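SusD/RagB family nutrient-binding outer membrane lipoprotein (Bacteroides vulgatus, PDB 4F7A) probably binds mucin O-glycans or related sugars at the outer membrane, as a SusD-like lipoprotein of a gut bacterium. Local coordinates at residues Phe34-Gly39 with Tyr90-Pro95; Gly297-Val302 with Asn310-Tyr315; Lys401-Thr406 with Lys449-Gln454. All blocks are in the same frame, centred on the assembly; numbering follows the deposited sequence. Where two conformers were deposited one is given.

Contacts 2 and 3 are neighbours, while contact 1 stands apart from both. The centres of contacts 2 and 3 lie about 16 Å apart on the same side of the chain's centre, and they touch directly: Gln300 NE2 comes within 3.2 Å of Val453 CG1, and Gly301 O within 3.3 Å of Gln454 CB. Loop 297-302 is thus shared: it packs on 310-315 within contact 2 and on 449-454 of contact 3. Contact 1 sits about 32 Å from contact 2 and about 36 Å from contact 3, between centres, the latter across the centre of the molecule. The sodium ion is about 9 Å from the Lys452 side chain.

Contact 1. Residues Phe34-Gly39 with Tyr90-Pro95; sequences FNYDWG and YNYIFP
Trp38 lays its indole flat on the ring of Tyr92, and this stack is the tight part of the contact. The five-membered ring and the phenol ring form an offset stack with centroids 4.2 Å apart and planes only 10° from parallel. Trp38 CG reaches Tyr92 CZ at 3.5 Å, and Trp38 CB adds a CH-pi contact over the same Tyr92 face, 4.0 Å from the ring centroid. CG of Trp38 stands between its backbone N and carbonyl carbon (chi1 68°), which turns the indole onto Tyr92. Tyr92 OH rests over the indole face rather than in line with the indole N-H, which is instead bonded to Glu40. The opposite face of Tyr92 is backed by CB of Asn91, its own helix neighbour.

Packing is looser around Tyr36: its CD2 stays 4.1 Å from Tyr92 CB and 4.2 Å from Ile93 CD1, well beyond the closest approach in the stack. The buried residues here are Phe34 and Ile93, where Ile93 CG1 meets the edge of the Phe34 ring at CE2, 3.8 Å away.

The contact fastens the loop between helices 15-30 and 44-51 onto helix 84-104. Phe34 and Trp38 also meet Tyr88 of that helix and Pro45 of helix 44-51, while Tyr36 and Ile93 both touch Thr27 of helix 15-30.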
loop_
_atom_site.group_PDB
_atom_site.type_symbol
_atom_site.label_atom_id
_atom_site.label_comp_id
_atom_site.label_asym_id
_atom_site.label_seq_id
_atom_site.Cartn_x
_atom_site.Cartn_y
_atom_site.Cartn_z
ATOM N N PHE A 34 5.998 2.174 -8.919
ATOM C CA PHE A 34 6.320 2.624 -10.261
ATOM C C PHE A 34 7.771 3.019 -10.388
ATOM O O PHE A 34 8.237 3.907 -9.688
ATOM C CB PHE A 34 5.431 3.816 -10.626
ATOM C CG PHE A 34 5.589 4.275 -12.043
ATOM C CD1 PHE A 34 6.610 5.144 -12.390
ATOM C CD2 PHE A 34 4.712 3.851 -13.027
ATOM C CE1 PHE A 34 6.769 5.571 -13.686
ATOM C CE2 PHE A 34 4.867 4.279 -14.340
ATOM C CZ PHE A 34 5.885 5.140 -14.668
ATOM N N ASN A 35 8.492 2.354 -11.285
ATOM C CA ASN A 35 9.815 2.850 -11.673
ATOM C C ASN A 35 10.148 2.438 -13.092
ATOM O O ASN A 35 11.263 1.994 -13.407
ATOM C CB ASN A 35 10.881 2.430 -10.674
ATOM C CG ASN A 35 12.014 3.444 -10.573
ATOM O OD1 ASN A 35 11.816 4.647 -10.827
ATOM N ND2 ASN A 35 13.202 2.977 -10.177
ATOM N N TYR A 36 9.156 2.621 -13.951
ATOM C CA TYR A 36 9.252 2.313 -15.354
ATOM C C TYR A 36 9.759 3.523 -16.117
ATOM O O TYR A 36 9.197 4.621 -16.009
ATOM C CB TYR A 36 7.869 1.902 -15.890
ATOM C CG TYR A 36 7.810 1.823 -17.404
ATOM C CD1 TYR A 36 8.471 0.813 -18.090
ATOM C CD2 TYR A 36 7.135 2.779 -18.139
ATOM C CE1 TYR A 36 8.450 0.750 -19.487
ATOM C CE2 TYR A 36 7.104 2.725 -19.528
ATOM C CZ TYR A 36 7.755 1.708 -20.187
ATOM O OH TYR A 36 7.724 1.667 -21.545
ATOM N N ASP A 37 10.822 3.321 -16.896
ATOM C CA ASP A 37 11.450 4.390 -17.667
ATOM C C ASP A 37 10.848 4.432 -19.077
ATOM O O ASP A 37 11.166 3.571 -19.906
ATOM C CB ASP A 37 12.960 4.143 -17.760
ATOM C CG ASP A 37 13.736 5.329 -18.346
ATOM O OD1 ASP A 37 13.146 6.252 -18.958
ATOM O OD2 ASP A 37 14.973 5.339 -18.171
ATOM N N TRP A 38 10.012 5.434 -19.329
ATOM C CA TRP A 38 9.365 5.605 -20.628
ATOM C C TRP A 38 10.241 6.388 -21.594
ATOM O O TRP A 38 9.844 6.598 -22.731
ATOM C CB TRP A 38 7.988 6.261 -20.501
ATOM C CG TRP A 38 7.998 7.697 -20.049
ATOM C CD1 TRP A 38 8.168 8.797 -20.834
ATOM C CD2 TRP A 38 7.804 8.186 -18.716
ATOM N NE1 TRP A 38 8.109 9.936 -20.072
ATOM C CE2 TRP A 38 7.896 9.590 -18.768
ATOM C CE3 TRP A 38 7.599 7.576 -17.479
ATOM C CZ2 TRP A 38 7.772 10.391 -17.632
ATOM C CZ3 TRP A 38 7.469 8.372 -16.361
ATOM C CH2 TRP A 38 7.562 9.760 -16.443
ATOM N N GLY A 39 11.431 6.790 -21.153
ATOM C CA GLY A 39 12.348 7.592 -21.964
ATOM C C GLY A 39 12.889 8.822 -21.247
ATOM O O GLY A 39 13.757 9.505 -21.779
ATOM N N TYR A 90 -2.230 5.358 -15.997
ATOM C CA TYR A 90 -3.037 5.364 -17.216
ATOM C C TYR A 90 -2.228 5.661 -18.474
ATOM O O TYR A 90 -2.540 5.141 -19.533
ATOM C CB TYR A 90 -4.212 6.327 -17.097
ATOM C CG TYR A 90 -5.346 5.728 -16.290
ATOM C CD1 TYR A 90 -6.120 4.684 -16.812
ATOM C CD2 TYR A 90 -5.627 6.182 -15.014
ATOM C CE1 TYR A 90 -7.171 4.134 -16.066
ATOM C CE2 TYR A 90 -6.658 5.653 -14.262
ATOM C CZ TYR A 90 -7.428 4.624 -14.791
ATOM O OH TYR A 90 -8.453 4.113 -14.039
ATOM N N ASN A 91 -1.171 6.456 -18.359
ATOM C CA ASN A 91 -0.342 6.733 -19.529
ATOM C C ASN A 91 0.491 5.538 -19.960
ATOM O O ASN A 91 0.615 5.281 -21.153
ATOM C CB ASN A 91 0.567 7.948 -19.294
ATOM C CG ASN A 91 -0.188 9.254 -19.418
ATOM O OD1 ASN A 91 -1.257 9.288 -20.013
ATOM N ND2 ASN A 91 0.343 10.313 -18.840
ATOM N N TYR A 92 1.048 4.806 -18.998
ATOM C CA TYR A 92 2.082 3.816 -19.313
ATOM C C TYR A 92 1.832 2.354 -18.955
ATOM O O TYR A 92 2.440 1.477 -19.554
ATOM C CB TYR A 92 3.408 4.273 -18.682
ATOM C CG TYR A 92 3.829 5.660 -19.156
ATOM C CD1 TYR A 92 4.170 5.899 -20.484
ATOM C CD2 TYR A 92 3.888 6.715 -18.272
ATOM C CE1 TYR A 92 4.542 7.171 -20.905
ATOM C CE2 TYR A 92 4.256 7.980 -18.682
ATOM C CZ TYR A 92 4.578 8.207 -19.988
ATOM O OH TYR A 92 4.927 9.491 -20.340
ATOM N N ILE A 93 0.984 2.082 -17.969
ATOM C CA ILE A 93 0.940 0.776 -17.348
ATOM C C ILE A 93 -0.383 0.057 -17.632
ATOM O O ILE A 93 -0.390 -1.054 -18.164
ATOM C CB ILE A 93 1.177 0.882 -15.834
ATOM C CG1 ILE A 93 2.493 1.632 -15.551
ATOM C CG2 ILE A 93 1.170 -0.527 -15.156
ATOM C CD1 ILE A 93 3.754 1.118 -16.338
ATOM N N PHE A 94 -1.494 0.707 -17.303
ATOM C CA PHE A 94 -2.799 0.091 -17.521
ATOM C C PHE A 94 -3.050 -0.273 -18.988
ATOM O O PHE A 94 -3.568 -1.348 -19.270
ATOM C CB PHE A 94 -3.916 0.959 -16.915
ATOM C CG PHE A 94 -5.273 0.301 -16.928
ATOM C CD1 PHE A 94 -5.469 -0.935 -16.339
ATOM C CD2 PHE A 94 -6.341 0.911 -17.535
ATOM C CE1 PHE A 94 -6.709 -1.555 -16.361
ATOM C CE2 PHE A 94 -7.589 0.302 -17.529
ATOM C CZ PHE A 94 -7.765 -0.937 -16.948
ATOM N N PRO A 95 -2.667 0.589 -19.934
ATOM C CA PRO A 95 -2.946 0.187 -21.323
ATOM C C PRO A 95 -2.184 -1.079 -21.731
ATOM O O PRO A 95 -2.680 -1.863 -22.557
ATOM C CB PRO A 95 -2.507 1.388 -22.162
ATOM C CG PRO A 95 -2.248 2.501 -21.193
ATOM C CD PRO A 95 -2.246 1.991 -19.805
#

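Contact 2. Residues Gly297-Val302 with Asn310-Tyr315; sequences GVPQGV and NYYQSY
Val298 CG1 and Pro299 CD both lie over one face of the Tyr312 ring, and two CH-pi contacts carry this part of the packing. Pro299 CD stands 4.0 Å from the ring centroid, 28° off the normal, and Val298 CG1 lies 4.3 Å from it. CG1 of Val298 is anti to the backbone N (chi1 -179°), which places this methyl over the Tyr312 ring while CG2 turns to Tyr312 CB. Within the turn segment itself, Tyr312 CD1 lies over the centre of the Tyr315 ring, 3.5 Å above its plane.

Apolar contacts fill in around these. Val298 CG2 touches both tyrosines at once, 3.8 Å from Tyr312 CB and 4.0 Å from Tyr315 CD2. At the far end of the Tyr312 ring, Val302 CG1 lies at the edge, and its CG2 is a methyl packed on the hydroxyl, 3.7 Å from Tyr312 OH.

The backbone meets Tyr315 in another way: Gly297 O approaches the ring edge, 3.2 Å from Tyr315 CE2.

Tyr312 OH is hydrogen-bonded to Asn391 OD1, and the hydroxyls of Tyr315 and Tyr389 share a hydrogen bond. With an alanine here instead of Tyr312, Val298 and Pro299 would probably face a gap and Asn391 OD1 lose its hydroxyl partner.

Two overlapping type I turns, Asn310 to Gln313 and Tyr312 to Tyr315, present both tyrosines to 297-302. The whole contact lies in the long connection between helix 279-282 and strand 329-332, with Val298 bonded through its backbone to Met263 of strand 262-263 and to Ala265 at the start of helix 265-273.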
loop_
_atom_site.group_PDB
_atom_site.type_symbol
_atom_site.label_atom_id
_atom_site.label_comp_id
_atom_site.label_asym_id
_atom_site.label_seq_id
_atom_site.Cartn_x
_atom_site.Cartn_y
_atom_site.Cartn_z
ATOM N N GLY A 297 11.382 11.079 14.553
ATOM C CA GLY A 297 10.539 11.166 13.386
ATOM C C GLY A 297 10.001 12.563 13.107
ATOM O O GLY A 297 9.688 13.323 14.024
ATOM N N VAL A 298 9.870 12.885 11.826
ATOM C CA VAL A 298 9.385 14.175 11.403
ATOM C C VAL A 298 7.875 14.289 11.568
ATOM O O VAL A 298 7.129 13.465 11.044
ATOM C CB VAL A 298 9.795 14.428 9.923
ATOM C CG1 VAL A 298 9.326 15.804 9.441
ATOM C CG2 VAL A 298 11.350 14.261 9.782
ATOM N N PRO A 299 7.404 15.313 12.294
ATOM C CA PRO A 299 5.948 15.487 12.414
ATOM C C PRO A 299 5.349 16.062 11.133
ATOM O O PRO A 299 5.894 17.009 10.570
ATOM C CB PRO A 299 5.811 16.510 13.544
ATOM C CG PRO A 299 7.063 17.332 13.416
ATOM C CD PRO A 299 8.143 16.389 12.963
ATOM N N GLN A 300 4.224 15.514 10.691
ATOM C CA GLN A 300 3.569 16.044 9.497
ATOM C C GLN A 300 2.871 17.377 9.801
ATOM O O GLN A 300 2.322 17.586 10.886
ATOM C CB GLN A 300 2.545 15.038 8.936
ATOM C CG GLN A 300 2.200 15.300 7.463
ATOM C CD GLN A 300 1.000 14.545 6.978
ATOM O OE1 GLN A 300 0.972 13.313 7.059
ATOM N NE2 GLN A 300 0.038 15.261 6.380
ATOM N N GLY A 301 2.878 18.265 8.819
ATOM C CA GLY A 301 2.085 19.494 8.880
ATOM C C GLY A 301 2.710 20.628 9.642
ATOM O O GLY A 301 1.989 21.456 10.213
ATOM N N VAL A 302 4.045 20.675 9.678
ATOM C CA VAL A 302 4.748 21.823 10.235
ATOM C C VAL A 302 5.056 22.784 9.066
ATOM O O VAL A 302 5.847 22.469 8.179
ATOM C CB VAL A 302 6.033 21.412 10.970
ATOM C CG1 VAL A 302 6.781 22.651 11.493
ATOM C CG2 VAL A 302 5.693 20.484 12.143
ATOM N N ASN A 310 15.900 24.012 6.785
ATOM C CA ASN A 310 15.344 22.682 6.696
ATOM C C ASN A 310 15.422 22.066 8.092
ATOM O O ASN A 310 16.364 21.336 8.432
ATOM C CB ASN A 310 16.110 21.872 5.666
ATOM C CG ASN A 310 16.026 22.485 4.277
ATOM O OD1 ASN A 310 14.941 22.820 3.795
ATOM N ND2 ASN A 310 17.168 22.668 3.649
ATOM N N TYR A 311 14.404 22.361 8.888
ATOM C CA TYR A 311 14.467 22.138 10.324
ATOM C C TYR A 311 14.710 20.688 10.727
ATOM O O TYR A 311 15.303 20.436 11.756
ATOM C CB TYR A 311 13.172 22.612 10.997
ATOM C CG TYR A 311 12.811 24.074 10.766
ATOM C CD1 TYR A 311 13.603 25.088 11.273
ATOM C CD2 TYR A 311 11.665 24.437 10.078
ATOM C CE1 TYR A 311 13.279 26.438 11.083
ATOM C CE2 TYR A 311 11.335 25.800 9.874
ATOM C CZ TYR A 311 12.147 26.780 10.398
ATOM O OH TYR A 311 11.837 28.107 10.212
ATOM N N TYR A 312 14.242 19.749 9.925
ATOM C CA TYR A 312 14.227 18.336 10.300
ATOM C C TYR A 312 15.338 17.517 9.642
ATOM O O TYR A 312 15.328 16.318 9.667
ATOM C CB TYR A 312 12.838 17.744 10.004
ATOM C CG TYR A 312 11.809 18.392 10.884
ATOM C CD1 TYR A 312 11.771 18.116 12.240
ATOM C CD2 TYR A 312 10.931 19.352 10.383
ATOM C CE1 TYR A 312 10.868 18.750 13.086
ATOM C CE2 TYR A 312 10.012 20.005 11.227
ATOM C CZ TYR A 312 9.989 19.681 12.573
ATOM O OH TYR A 312 9.146 20.329 13.415
ATOM N N GLN A 313 16.305 18.198 9.044
ATOM C CA GLN A 313 17.365 17.550 8.283
ATOM C C GLN A 313 18.281 16.615 9.095
ATOM O O GLN A 313 18.951 15.751 8.518
ATOM C CB GLN A 313 18.146 18.680 7.596
ATOM C CG GLN A 313 19.514 18.446 7.137
ATOM C CD GLN A 313 20.086 19.775 6.687
ATOM O OE1 GLN A 313 20.874 20.406 7.399
ATOM N NE2 GLN A 313 19.596 20.259 5.563
ATOM N N SER A 314 18.313 16.771 10.416
ATOM C CA SER A 314 19.096 15.877 11.284
ATOM C C SER A 314 18.270 14.844 12.057
ATOM O O SER A 314 18.792 14.157 12.942
ATOM C CB SER A 314 19.958 16.714 12.227
ATOM O OG SER A 314 20.832 17.499 11.433
ATOM N N TYR A 315 16.994 14.715 11.698
ATOM C CA TYR A 315 16.144 13.618 12.211
ATOM C C TYR A 315 16.537 12.269 11.599
ATOM O O TYR A 315 17.443 12.183 10.749
ATOM C CB TYR A 315 14.652 13.949 12.004
ATOM C CG TYR A 315 14.045 14.786 13.121
ATOM C CD1 TYR A 315 14.778 15.778 13.785
ATOM C CD2 TYR A 315 12.729 14.594 13.511
ATOM C CE1 TYR A 315 14.206 16.549 14.812
ATOM C CE2 TYR A 315 12.155 15.355 14.492
ATOM C CZ TYR A 315 12.884 16.312 15.168
ATOM O OH TYR A 315 12.275 17.037 16.175
#

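Contact 3. Residues Lys401-Thr406 with Lys449-Gln454; sequences KALITT and KLFKVQ
Leu403 lies against the backbone of 449-451, its CD1 only 3.2 Å from Leu450 O and its CB 3.6 Å from Lys449 O. With CG anti to the carbonyl carbon (chi1 -60°), the side chain extends along this backbone, and CG comes 4.3 Å from Phe451 CD1. Ile404 approaches the same carbonyl, CG1 standing 3.5 Å from Lys449 O, and crosses the Lys449 side chain obliquely. The Phe451 ring turns its edge to the first segment, with CE1 3.3 Å from Lys401 O.

Water does the polar work. One molecule donates to Lys449 O at 2.7 Å and accepts a weak bond from Leu403 N, while sitting over the centre of the Phe451 ring. Two others each donate to Leu403 O and accept from Lys449 NZ, the nearer at 2.8 Å from NZ. Ile404 and Leu450 touch Thr266 of helix 265-273, and the Lys449 side chain touches Glu421 of helix 416-431.

The two loops thus pair through aliphatic carbon laid on peptide carbonyls and through bridging waters. Lys449 passes Leu403 with its CB beside Leu403 CB and its CD near Leu403 O, and its charge is probably eased by the two waters that link it to that oxygen.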
loop_
_atom_site.group_PDB
_atom_site.type_symbol
_atom_site.label_atom_id
_atom_site.label_comp_id
_atom_site.label_asym_id
_atom_site.label_seq_id
_atom_site.Cartn_x
_atom_site.Cartn_y
_atom_site.Cartn_z
ATOM N N LYS A 401 1.361 14.649 22.256
ATOM C CA LYS A 401 1.137 13.492 23.090
ATOM C C LYS A 401 0.812 12.272 22.216
ATOM O O LYS A 401 0.027 12.368 21.251
ATOM C CB LYS A 401 -0.030 13.778 24.051
ATOM C CG LYS A 401 -0.218 12.747 25.125
ATOM C CD LYS A 401 0.817 12.949 26.226
ATOM C CE LYS A 401 0.730 11.893 27.318
ATOM N NZ LYS A 401 1.218 10.559 26.849
ATOM N N ALA A 402 1.396 11.121 22.548
ATOM C CA ALA A 402 1.148 9.887 21.767
ATOM C C ALA A 402 -0.332 9.587 21.731
ATOM O O ALA A 402 -1.011 9.529 22.776
ATOM C CB ALA A 402 1.901 8.679 22.340
ATOM N N LEU A 403 -0.849 9.415 20.531
ATOM C CA LEU A 403 -2.251 9.041 20.384
ATOM C C LEU A 403 -2.491 7.544 20.575
ATOM O O LEU A 403 -3.588 7.133 20.946
ATOM C CB LEU A 403 -2.762 9.443 19.018
ATOM C CG LEU A 403 -2.716 10.917 18.636
ATOM C CD1 LEU A 403 -3.430 11.071 17.291
ATOM C CD2 LEU A 403 -3.354 11.819 19.720
ATOM N N ILE A 404 -1.472 6.732 20.301
ATOM C CA ILE A 404 -1.588 5.270 20.403
ATOM C C ILE A 404 -1.182 4.844 21.809
ATOM O O ILE A 404 -0.080 5.160 22.252
ATOM C CB ILE A 404 -0.710 4.568 19.357
ATOM C CG1 ILE A 404 -1.027 5.079 17.931
ATOM C CG2 ILE A 404 -0.924 3.063 19.456
ATOM C CD1 ILE A 404 0.062 4.807 16.820
ATOM N N THR A 405 -2.088 4.171 22.513
ATOM C CA THR A 405 -1.827 3.680 23.845
ATOM C C THR A 405 -1.823 2.136 23.945
ATOM O O THR A 405 -1.465 1.585 24.983
ATOM C CB THR A 405 -2.845 4.248 24.842
ATOM O OG1 THR A 405 -4.167 3.855 24.432
ATOM C CG2 THR A 405 -2.718 5.796 24.895
ATOM N N THR A 406 -2.165 1.439 22.870
ATOM C CA THR A 406 -2.247 -0.018 22.937
ATOM C C THR A 406 -0.854 -0.637 22.875
ATOM O O THR A 406 0.019 -0.118 22.209
ATOM C CB THR A 406 -3.209 -0.583 21.860
ATOM O OG1 THR A 406 -3.566 -1.911 22.224
ATOM C CG2 THR A 406 -2.594 -0.544 20.458
ATOM N N LYS A 449 -3.329 5.074 14.955
ATOM C CA LYS A 449 -3.742 6.456 15.277
ATOM C C LYS A 449 -2.602 7.431 15.007
ATOM O O LYS A 449 -1.851 7.838 15.914
ATOM C CB LYS A 449 -4.201 6.514 16.732
ATOM C CG LYS A 449 -5.405 5.675 17.003
ATOM C CD LYS A 449 -5.931 5.966 18.442
ATOM C CE LYS A 449 -7.017 5.012 18.852
ATOM N NZ LYS A 449 -7.414 5.324 20.234
ATOM N N LEU A 450 -2.473 7.785 13.735
ATOM C CA LEU A 450 -1.487 8.736 13.275
ATOM C C LEU A 450 -1.648 10.104 13.948
ATOM O O LEU A 450 -2.775 10.587 14.148
ATOM C CB LEU A 450 -1.618 8.929 11.747
ATOM C CG LEU A 450 -1.428 7.730 10.794
ATOM C CD1 LEU A 450 -1.546 8.192 9.324
ATOM C CD2 LEU A 450 -0.111 7.007 11.014
ATOM N N PHE A 451 -0.516 10.727 14.273
ATOM C CA PHE A 451 -0.514 12.113 14.685
ATOM C C PHE A 451 -1.186 12.958 13.614
ATOM O O PHE A 451 -0.928 12.776 12.418
ATOM C CB PHE A 451 0.918 12.639 14.873
ATOM C CG PHE A 451 1.616 12.095 16.085
ATOM C CD1 PHE A 451 1.136 12.371 17.357
ATOM C CD2 PHE A 451 2.786 11.371 15.950
ATOM C CE1 PHE A 451 1.771 11.907 18.466
ATOM C CE2 PHE A 451 3.441 10.881 17.058
ATOM C CZ PHE A 451 2.945 11.153 18.332
ATOM N N LYS A 452 -2.011 13.908 14.052
ATOM C CA LYS A 452 -2.678 14.866 13.146
ATOM C C LYS A 452 -1.757 15.988 12.683
ATOM O O LYS A 452 -0.820 16.342 13.374
ATOM C CB LYS A 452 -3.869 15.529 13.832
ATOM C CG LYS A 452 -4.778 14.615 14.673
ATOM C CD LYS A 452 -5.402 13.467 13.916
ATOM C CE LYS A 452 -6.456 12.747 14.780
ATOM N NZ LYS A 452 -7.143 11.636 14.079
ATOM N N VAL A 453 -2.059 16.573 11.522
ATOM C CA VAL A 453 -1.266 17.670 11.008
ATOM C C VAL A 453 -1.263 18.827 12.000
ATOM O O VAL A 453 -2.258 19.091 12.650
ATOM C CB VAL A 453 -1.720 18.154 9.583
ATOM C CG1 VAL A 453 -1.594 17.011 8.578
ATOM C CG2 VAL A 453 -3.140 18.769 9.607
ATOM N N GLN A 454 -0.127 19.496 12.148
ATOM C CA GLN A 454 -0.038 20.606 13.106
ATOM C C GLN A 454 -0.696 21.853 12.540
ATOM O O GLN A 454 -1.316 22.627 13.281
ATOM C CB GLN A 454 1.425 20.875 13.455
ATOM C CG GLN A 454 2.130 19.622 13.975
ATOM C CD GLN A 454 3.232 19.931 14.949
ATOM O OE1 GLN A 454 3.702 21.072 15.033
ATOM N NE2 GLN A 454 3.662 18.917 15.691
HETATM O O HOH W 1 0.122 9.014 17.243
HETATM O O HOH W 2 -6.109 8.215 21.007
HETATM O O HOH W 3 -5.461 5.682 22.198
#